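Local structure of A-type flavoprotein (Giardia intestinalis, 2Q9U) at residues V53-K58 and V82-E87; I78-M83 and T105-K110. The protein binds flavin mononucleotide and a mu-oxo-diiron centre and probably acts as an oxygen-scavenging oxidoreductase that passes electrons from flavin to iron. All coordinates share one frame; numbering follows the deposited sequence.

Interaction 1. Residues V53-K58 and V82-E87; sequences VIDSVK and VMNHAE. With FEO (mu-oxo-diiron), chain G.
With CG anti to its carbonyl carbon (chi1 -66°), Asp55 swings its carboxylate over to the backbone of Asn84, while Met83, bent at chi2 and chi3, brings SD to 3.9 Å from Ser56 N and CE against Ser56 CB. Asp55 OD1 accepts a 2.9 Å bond from Asn84 N, the donor lying nearly on the line of the C-O bond. The Asp55 and Asn84 side chains cross at about a right angle, with the carboxylate and amide planes 71° apart. A water donates to Asp55 OD1, at 2.7 Å, and to His85 O, so OD1 of the buried Asp55 receives two hydrogen bonds. On the N-terminal side, the parallel strands pair through two short backbone bonds, Val82 N to Val53 O and Asp55 N to Val82 O, both 2.7 Å. Ile54 and Val82 lie side by side, Ile54 CD1 3.7 Å from Val82 CB. His85 NE2 and Glu87 OE1 bind one iron at 2.3 and 2.1 Å; His152 and Asp171 share that site, and His85 ND1 hydrogen-bonds to Asp155. Asp55 OD1 thus ties down the start of the loop carrying His85 and Glu87, consistent with a second-shell role in positioning it in the metallo-beta-lactamase-like domain.

Interaction 2. Residues I78-M83 and T105-K110; sequences IKYVVM and TFVCTK
Phe106 and Val81 lie side by side and point the same way from adjacent parallel strands, the aromatic ring leaning on the valine. A chi1 of -74° sets the Phe106 ring beside its own backbone N, which brings CE1 to 3.7 Å from Val81 CB; Met83 CG approaches the edge of the ring at CD1, near its plane. On the other face of the sheet, Tyr80 and Val107 cross at a slant, with Tyr80 CD1 3.5 Å from Val107 CG2. Lys79 CG covers one face of the tyrosine ring toward its rim. Val107 CB also meets Val82 CG2, and Phe145 of the second sheet packs on both valines. Between these two layers runs a regular parallel ladder: Thr105 N to Lys79 O, Val81 N to Thr105 O, Val107 N to Val81 O at 2.9 Å, and Met83 N to Val107 O at 3.0 Å. A side-chain water bridge flanks the first rung, joining Lys79 NZ to Thr105 OG1 at 2.9 and 2.6 Å. A backbone water bridge follows the last: it donates to Met83 O at 2.8 Å and accepts from Thr109 N, just where Thr109 becomes the N-cap of helix 110-120. The chemistry is therefore divided: apolar contacts on both faces flank the backbone bonds between two strands of a beta-alpha-beta unit, and water carries the polar link onward from Met83 to Thr109.

Overall arrangement
Strand 80-82 is the common element: interaction 1 uses one edge of it and interaction 2 the other, with Val82 and Met83 belonging to both. Their centres are 9 Å apart, and a probable hydrogen bond from Val53 N to Tyr80 O, 2.8 Å, continues the pairing of the first toward the start of the second. Together they set three neighbouring parallel strands, 52-54, 80-82 and 105-108, in one sheet. Interaction 1 runs into the diiron site, where Glu87 OE2 hydrogen-bonds to Tyr267 OH of the second subunit, beside the flavin; the closest side chain of interaction 2, the shared Met83, is still about 10 Å from the diiron group.

Interaction 1. Residues V53-K58 and V82-E87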
ATOM      1  N   VAL A  53      15.181 -29.640 -21.820  1.00 12.21           N
ATOM      2  CA  VAL A  53      14.548 -28.499 -21.136  1.00 12.28           C
ATOM      3  C   VAL A  53      15.626 -27.509 -20.737  1.00 12.16           C
ATOM      4  O   VAL A  53      16.668 -27.890 -20.198  1.00 12.55           O
ATOM      5  CB  VAL A  53      13.747 -28.930 -19.892  1.00 12.29           C
ATOM      6  CG1 VAL A  53      13.128 -27.700 -19.158  1.00 10.41           C
ATOM      7  CG2 VAL A  53      12.647 -29.913 -20.292  1.00 12.58           C
ATOM      8  N   ILE A  54      15.357 -26.237 -21.016  1.00 11.65           N
ATOM      9  CA  ILE A  54      16.231 -25.140 -20.597  1.00 11.19           C
ATOM     10  C   ILE A  54      15.564 -24.416 -19.434  1.00 11.03           C
ATOM     11  O   ILE A  54      14.463 -23.883 -19.567  1.00 10.20           O
ATOM     12  CB  ILE A  54      16.462 -24.126 -21.740  1.00 10.99           C
ATOM     13  CG1 ILE A  54      16.844 -24.845 -23.058  1.00 10.90           C
ATOM     14  CG2 ILE A  54      17.489 -23.020 -21.302  1.00 10.47           C
ATOM     15  CD1 ILE A  54      18.230 -25.513 -23.019  1.00 13.23           C
ATOM     16  N   ASP A  55      16.248 -24.426 -18.300  1.00 10.38           N
ATOM     17  CA  ASP A  55      15.826 -23.767 -17.066  1.00 11.82           C
ATOM     18  C   ASP A  55      14.577 -24.329 -16.373  1.00 11.37           C
ATOM     19  O   ASP A  55      13.830 -25.107 -16.946  1.00 12.32           O
ATOM     20  CB  ASP A  55      15.784 -22.223 -17.249  1.00 11.54           C
ATOM     21  CG  ASP A  55      17.191 -21.640 -17.492  1.00 14.46           C
ATOM     22  OD1 ASP A  55      18.169 -22.164 -16.871  1.00 12.61           O
ATOM     23  OD2 ASP A  55      17.315 -20.695 -18.309  1.00 16.05           O
ATOM     24  N   SER A  56      14.390 -23.939 -15.117  1.00 11.73           N
ATOM     25  CA  SER A  56      13.193 -24.290 -14.370  1.00 11.00           C
ATOM     26  C   SER A  56      12.459 -22.993 -13.972  1.00 11.38           C
ATOM     27  O   SER A  56      12.648 -21.949 -14.607  1.00 10.33           O
ATOM     28  CB  SER A  56      13.584 -25.147 -13.153  1.00 12.13           C
ATOM     29  OG  SER A  56      12.454 -25.636 -12.448  1.00 11.26           O
ATOM     30  N   VAL A  57      11.613 -23.070 -12.938  1.00 11.02           N
ATOM     31  CA  VAL A  57      10.807 -21.928 -12.468  1.00 11.78           C
ATOM     32  C   VAL A  57      10.741 -21.956 -10.932  1.00 12.54           C
ATOM     33  O   VAL A  57      11.048 -22.981 -10.327  1.00 11.57           O
ATOM     34  CB  VAL A  57       9.337 -21.933 -13.009  1.00 11.55           C
ATOM     35  CG1 VAL A  57       9.276 -21.913 -14.570  1.00 10.76           C
ATOM     36  CG2 VAL A  57       8.551 -23.110 -12.475  1.00 10.26           C
ATOM     37  N   LYS A  58      10.281 -20.842 -10.350  1.00 12.88           N
ATOM     38  CA  LYS A  58      10.108 -20.696  -8.901  1.00 14.35           C
ATOM     39  C   LYS A  58       9.154 -21.787  -8.384  1.00 14.49           C
ATOM     40  O   LYS A  58       8.122 -22.040  -9.022  1.00 12.64           O
ATOM     41  CB  LYS A  58       9.523 -19.308  -8.633  1.00 15.06           C
ATOM     42  CG  LYS A  58       9.861 -18.729  -7.255  1.00 17.04           C
ATOM     43  CD  LYS A  58       9.065 -17.431  -7.041  1.00 16.96           C
ATOM     44  CE  LYS A  58       9.762 -16.173  -7.599  1.00 21.82           C
ATOM     45  NZ  LYS A  58       9.007 -14.867  -7.280  1.00 21.40           N
ATOM     46  N   VAL A  82      18.979 -28.291 -18.855  1.00 11.76           N
ATOM     47  CA  VAL A  82      20.056 -27.337 -18.839  1.00 11.60           C
ATOM     48  C   VAL A  82      19.705 -26.199 -17.884  1.00 12.13           C
ATOM     49  O   VAL A  82      18.671 -25.538 -18.042  1.00 11.83           O
ATOM     50  CB  VAL A  82      20.304 -26.747 -20.241  1.00 12.18           C
ATOM     51  CG1 VAL A  82      21.314 -25.608 -20.189  1.00 12.34           C
ATOM     52  CG2 VAL A  82      20.719 -27.845 -21.268  1.00 11.34           C
ATOM     53  N   MET A  83      20.610 -25.938 -16.944  1.00 12.78           N
ATOM     54  CA  MET A  83      20.440 -24.888 -15.933  1.00 13.24           C
ATOM     55  C   MET A  83      21.476 -23.786 -16.108  1.00 13.77           C
ATOM     56  O   MET A  83      22.663 -24.032 -16.012  1.00 13.95           O
ATOM     57  CB  MET A  83      20.520 -25.502 -14.512  1.00 13.36           C
ATOM     58  CG  MET A  83      19.372 -26.479 -14.179  1.00 12.81           C
ATOM     59  SD  MET A  83      17.702 -25.794 -14.306  1.00 14.10           S
ATOM     60  CE  MET A  83      17.686 -24.626 -12.945  1.00 14.49           C
ATOM     61  N   ASN A  84      21.008 -22.564 -16.398  1.00 13.87           N
ATOM     62  CA  ASN A  84      21.890 -21.453 -16.720  1.00 13.38           C
ATOM     63  C   ASN A  84      22.294 -20.691 -15.477  1.00 13.37           C
ATOM     64  O   ASN A  84      23.223 -19.885 -15.529  1.00 13.27           O
ATOM     65  CB  ASN A  84      21.153 -20.475 -17.655  1.00 13.35           C
ATOM     66  CG  ASN A  84      21.013 -21.008 -19.063  1.00 15.72           C
ATOM     67  OD1 ASN A  84      19.893 -21.113 -19.604  1.00 19.92           O
ATOM     68  ND2 ASN A  84      22.131 -21.344 -19.667  1.00 12.51           N
ATOM     69  N   HIS A  85      21.555 -20.894 -14.379  1.00 13.02           N
ATOM     70  CA  HIS A  85      21.582 -19.952 -13.226  1.00 13.22           C
ATOM     71  C   HIS A  85      20.875 -20.654 -12.051  1.00 12.06           C
ATOM     72  O   HIS A  85      19.893 -21.357 -12.261  1.00 12.10           O
ATOM     73  CB  HIS A  85      20.859 -18.677 -13.684  1.00 13.14           C
ATOM     74  CG  HIS A  85      20.821 -17.542 -12.698  1.00 14.42           C
ATOM     75  ND1 HIS A  85      21.867 -17.195 -11.874  1.00 15.04           N
ATOM     76  CD2 HIS A  85      19.870 -16.595 -12.510  1.00 13.74           C
ATOM     77  CE1 HIS A  85      21.535 -16.127 -11.162  1.00 14.92           C
ATOM     78  NE2 HIS A  85      20.332 -15.733 -11.540  1.00 13.52           N
ATOM     79  N   ALA A  86      21.381 -20.498 -10.830  1.00 11.56           N
ATOM     80  CA  ALA A  86      20.865 -21.267  -9.709  1.00 11.64           C
ATOM     81  C   ALA A  86      19.856 -20.482  -8.857  1.00 12.09           C
ATOM     82  O   ALA A  86      19.291 -21.028  -7.906  1.00 11.24           O
ATOM     83  CB  ALA A  86      22.026 -21.755  -8.826  1.00 12.57           C
ATOM     84  N   GLU A  87      19.640 -19.204  -9.187  1.00 11.71           N
ATOM     85  CA  GLU A  87      18.691 -18.386  -8.424  1.00 12.20           C
ATOM     86  C   GLU A  87      17.292 -19.015  -8.421  1.00 12.19           C
ATOM     87  O   GLU A  87      16.861 -19.621  -9.428  1.00 11.99           O
ATOM     88  CB  GLU A  87      18.668 -16.921  -8.915  1.00 11.17           C
ATOM     89  CG  GLU A  87      18.049 -15.958  -7.871  1.00 13.97           C
ATOM     90  CD  GLU A  87      18.035 -14.538  -8.344  1.00 14.17           C
ATOM     91  OE1 GLU A  87      18.885 -14.201  -9.197  1.00 14.93           O
ATOM     92  OE2 GLU A  87      17.150 -13.776  -7.889  1.00 18.86           O
TER
HETATM   93 FE1  FEO G 701      15.833 -14.158 -12.756  1.00 11.41          FE
HETATM   94 FE2  FEO G 701      18.958 -13.902 -11.302  1.00 14.54          FE
HETATM   95  O   FEO G 701      17.126 -14.783 -11.593  1.00 11.74           O
HETATM   96  O   HOH W   1      18.439 -20.860 -14.513  1.00 25.35           O

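Interaction 2. Residues I78-M83 and T105-K110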
ATOM      1  N   ILE A  78      12.571 -36.944 -21.056  1.00 14.85           N
ATOM      2  CA  ILE A  78      13.508 -35.821 -21.035  1.00 14.45           C
ATOM      3  C   ILE A  78      14.915 -36.352 -20.749  1.00 15.07           C
ATOM      4  O   ILE A  78      15.136 -37.028 -19.722  1.00 15.23           O
ATOM      5  CB  ILE A  78      13.084 -34.750 -19.977  1.00 14.28           C
ATOM      6  CG1 ILE A  78      11.648 -34.245 -20.264  1.00 12.67           C
ATOM      7  CG2 ILE A  78      14.136 -33.601 -19.895  1.00 13.83           C
ATOM      8  CD1 ILE A  78      11.477 -33.460 -21.603  1.00 12.24           C
ATOM      9  N   LYS A  79      15.844 -36.079 -21.662  1.00 15.22           N
ATOM     10  CA  LYS A  79      17.255 -36.511 -21.517  1.00 16.02           C
ATOM     11  C   LYS A  79      18.139 -35.481 -20.804  1.00 15.43           C
ATOM     12  O   LYS A  79      19.004 -35.853 -20.011  1.00 14.17           O
ATOM     13  CB  LYS A  79      17.868 -36.876 -22.887  1.00 17.05           C
ATOM     14  CG  LYS A  79      19.425 -37.132 -22.872  1.00 17.23           C
ATOM     15  CD  LYS A  79      19.789 -38.388 -22.035  1.00 22.43           C
ATOM     16  CE  LYS A  79      21.305 -38.600 -21.915  1.00 23.56           C
ATOM     17  NZ  LYS A  79      21.550 -39.905 -21.198  1.00 26.70           N
ATOM     18  N   TYR A  80      17.936 -34.193 -21.106  1.00 15.34           N
ATOM     19  CA  TYR A  80      18.741 -33.117 -20.509  1.00 14.57           C
ATOM     20  C   TYR A  80      17.864 -31.992 -19.955  1.00 14.35           C
ATOM     21  O   TYR A  80      16.866 -31.567 -20.585  1.00 13.38           O
ATOM     22  CB  TYR A  80      19.729 -32.509 -21.522  1.00 15.80           C
ATOM     23  CG  TYR A  80      20.741 -33.499 -22.062  1.00 15.97           C
ATOM     24  CD1 TYR A  80      21.730 -34.044 -21.230  1.00 16.02           C
ATOM     25  CD2 TYR A  80      20.709 -33.896 -23.397  1.00 17.97           C
ATOM     26  CE1 TYR A  80      22.658 -34.973 -21.731  1.00 17.97           C
ATOM     27  CE2 TYR A  80      21.639 -34.814 -23.905  1.00 18.99           C
ATOM     28  CZ  TYR A  80      22.603 -35.352 -23.059  1.00 18.73           C
ATOM     29  OH  TYR A  80      23.514 -36.265 -23.576  1.00 18.56           O
ATOM     30  N   VAL A  81      18.248 -31.518 -18.784  1.00 12.84           N
ATOM     31  CA  VAL A  81      17.730 -30.245 -18.239  1.00 11.82           C
ATOM     32  C   VAL A  81      18.939 -29.345 -18.052  1.00 11.93           C
ATOM     33  O   VAL A  81      19.825 -29.619 -17.227  1.00 11.59           O
ATOM     34  CB  VAL A  81      16.984 -30.425 -16.916  1.00 12.35           C
ATOM     35  CG1 VAL A  81      16.416 -29.073 -16.437  1.00 12.25           C
ATOM     36  CG2 VAL A  81      15.868 -31.456 -17.066  1.00 11.80           C
ATOM     37  N   VAL A  82      18.979 -28.291 -18.855  1.00 11.76           N
ATOM     38  CA  VAL A  82      20.056 -27.337 -18.839  1.00 11.60           C
ATOM     39  C   VAL A  82      19.705 -26.199 -17.884  1.00 12.13           C
ATOM     40  O   VAL A  82      18.671 -25.538 -18.042  1.00 11.83           O
ATOM     41  CB  VAL A  82      20.304 -26.747 -20.241  1.00 12.18           C
ATOM     42  CG1 VAL A  82      21.314 -25.608 -20.189  1.00 12.34           C
ATOM     43  CG2 VAL A  82      20.719 -27.845 -21.268  1.00 11.34           C
ATOM     44  N   MET A  83      20.610 -25.938 -16.944  1.00 12.78           N
ATOM     45  CA  MET A  83      20.440 -24.888 -15.933  1.00 13.24           C
ATOM     46  C   MET A  83      21.476 -23.786 -16.108  1.00 13.77           C
ATOM     47  O   MET A  83      22.663 -24.032 -16.012  1.00 13.95           O
ATOM     48  CB  MET A  83      20.520 -25.502 -14.512  1.00 13.36           C
ATOM     49  CG  MET A  83      19.372 -26.479 -14.179  1.00 12.81           C
ATOM     50  SD  MET A  83      17.702 -25.794 -14.306  1.00 14.10           S
ATOM     51  CE  MET A  83      17.686 -24.626 -12.945  1.00 14.49           C
ATOM     52  N   THR A 105      19.694 -35.962 -17.271  1.00 14.90           N
ATOM     53  CA  THR A 105      20.956 -35.494 -16.737  1.00 15.14           C
ATOM     54  C   THR A 105      20.877 -33.965 -16.669  1.00 14.82           C
ATOM     55  O   THR A 105      20.450 -33.318 -17.628  1.00 13.71           O
ATOM     56  CB  THR A 105      22.118 -35.920 -17.669  1.00 15.75           C
ATOM     57  OG1 THR A 105      22.193 -37.359 -17.696  1.00 16.46           O
ATOM     58  CG2 THR A 105      23.447 -35.372 -17.209  1.00 16.17           C
ATOM     59  N   PHE A 106      21.292 -33.412 -15.533  1.00 14.71           N
ATOM     60  CA  PHE A 106      21.291 -31.967 -15.309  1.00 14.57           C
ATOM     61  C   PHE A 106      22.611 -31.413 -15.827  1.00 14.48           C
ATOM     62  O   PHE A 106      23.683 -31.894 -15.439  1.00 13.78           O
ATOM     63  CB  PHE A 106      21.031 -31.651 -13.823  1.00 15.17           C
ATOM     64  CG  PHE A 106      19.612 -31.871 -13.435  1.00 15.87           C
ATOM     65  CD1 PHE A 106      18.666 -30.851 -13.596  1.00 15.03           C
ATOM     66  CD2 PHE A 106      19.190 -33.124 -12.986  1.00 18.43           C
ATOM     67  CE1 PHE A 106      17.314 -31.067 -13.284  1.00 13.55           C
ATOM     68  CE2 PHE A 106      17.859 -33.357 -12.680  1.00 18.40           C
ATOM     69  CZ  PHE A 106      16.910 -32.319 -12.828  1.00 18.89           C
ATOM     70  N   VAL A 107      22.514 -30.442 -16.735  1.00 12.84           N
ATOM     71  CA  VAL A 107      23.666 -29.939 -17.472  1.00 13.79           C
ATOM     72  C   VAL A 107      23.905 -28.500 -17.053  1.00 14.02           C
ATOM     73  O   VAL A 107      23.026 -27.653 -17.204  1.00 13.46           O
ATOM     74  CB  VAL A 107      23.402 -29.941 -19.001  1.00 12.76           C
ATOM     75  CG1 VAL A 107      24.596 -29.385 -19.762  1.00 13.07           C
ATOM     76  CG2 VAL A 107      23.028 -31.336 -19.511  1.00 15.10           C
ATOM     77  N   CYS A 108      25.100 -28.223 -16.541  1.00 14.61           N
ATOM     78  CA  CYS A 108      25.446 -26.883 -16.111  1.00 14.46           C
ATOM     79  C   CYS A 108      26.936 -26.799 -15.854  1.00 15.00           C
ATOM     80  O   CYS A 108      27.646 -27.807 -15.918  1.00 15.40           O
ATOM     81  CB  CYS A 108      24.669 -26.546 -14.819  1.00 14.45           C
ATOM     82  SG  CYS A 108      24.936 -27.750 -13.453  1.00 15.93           S
ATOM     83  N   THR A 109      27.404 -25.594 -15.558  1.00 15.57           N
ATOM     84  CA  THR A 109      28.802 -25.360 -15.216  1.00 16.63           C
ATOM     85  C   THR A 109      29.051 -25.820 -13.773  1.00 16.52           C
ATOM     86  O   THR A 109      28.116 -26.064 -13.007  1.00 16.54           O
ATOM     87  CB  THR A 109      29.158 -23.862 -15.315  1.00 16.83           C
ATOM     88  OG1 THR A 109      28.342 -23.129 -14.397  1.00 17.39           O
ATOM     89  CG2 THR A 109      28.971 -23.309 -16.749  1.00 16.46           C
ATOM     90  N   LYS A 110      30.318 -25.910 -13.403  1.00 17.50           N
ATOM     91  CA  LYS A 110      30.690 -26.356 -12.069  1.00 18.03           C
ATOM     92  C   LYS A 110      30.149 -25.407 -10.989  1.00 17.66           C
ATOM     93  O   LYS A 110      29.579 -25.850  -9.977  1.00 17.13           O
ATOM     94  CB  LYS A 110      32.204 -26.510 -11.959  1.00 18.76           C
ATOM     95  CG  LYS A 110      32.679 -27.005 -10.587  1.00 20.00           C
ATOM     96  CD  LYS A 110      31.971 -28.280 -10.135  1.00 24.97           C
ATOM     97  CE  LYS A 110      32.732 -29.537 -10.505  1.00 27.38           C
ATOM     98  NZ  LYS A 110      31.970 -30.756 -10.085  1.00 27.05           N
TER
HETATM   99  O   HOH W   2      20.390 -38.978 -18.738  1.00 38.48           O
HETATM  100  O   HOH W   3      25.350 -23.293 -15.943  1.00 14.35           O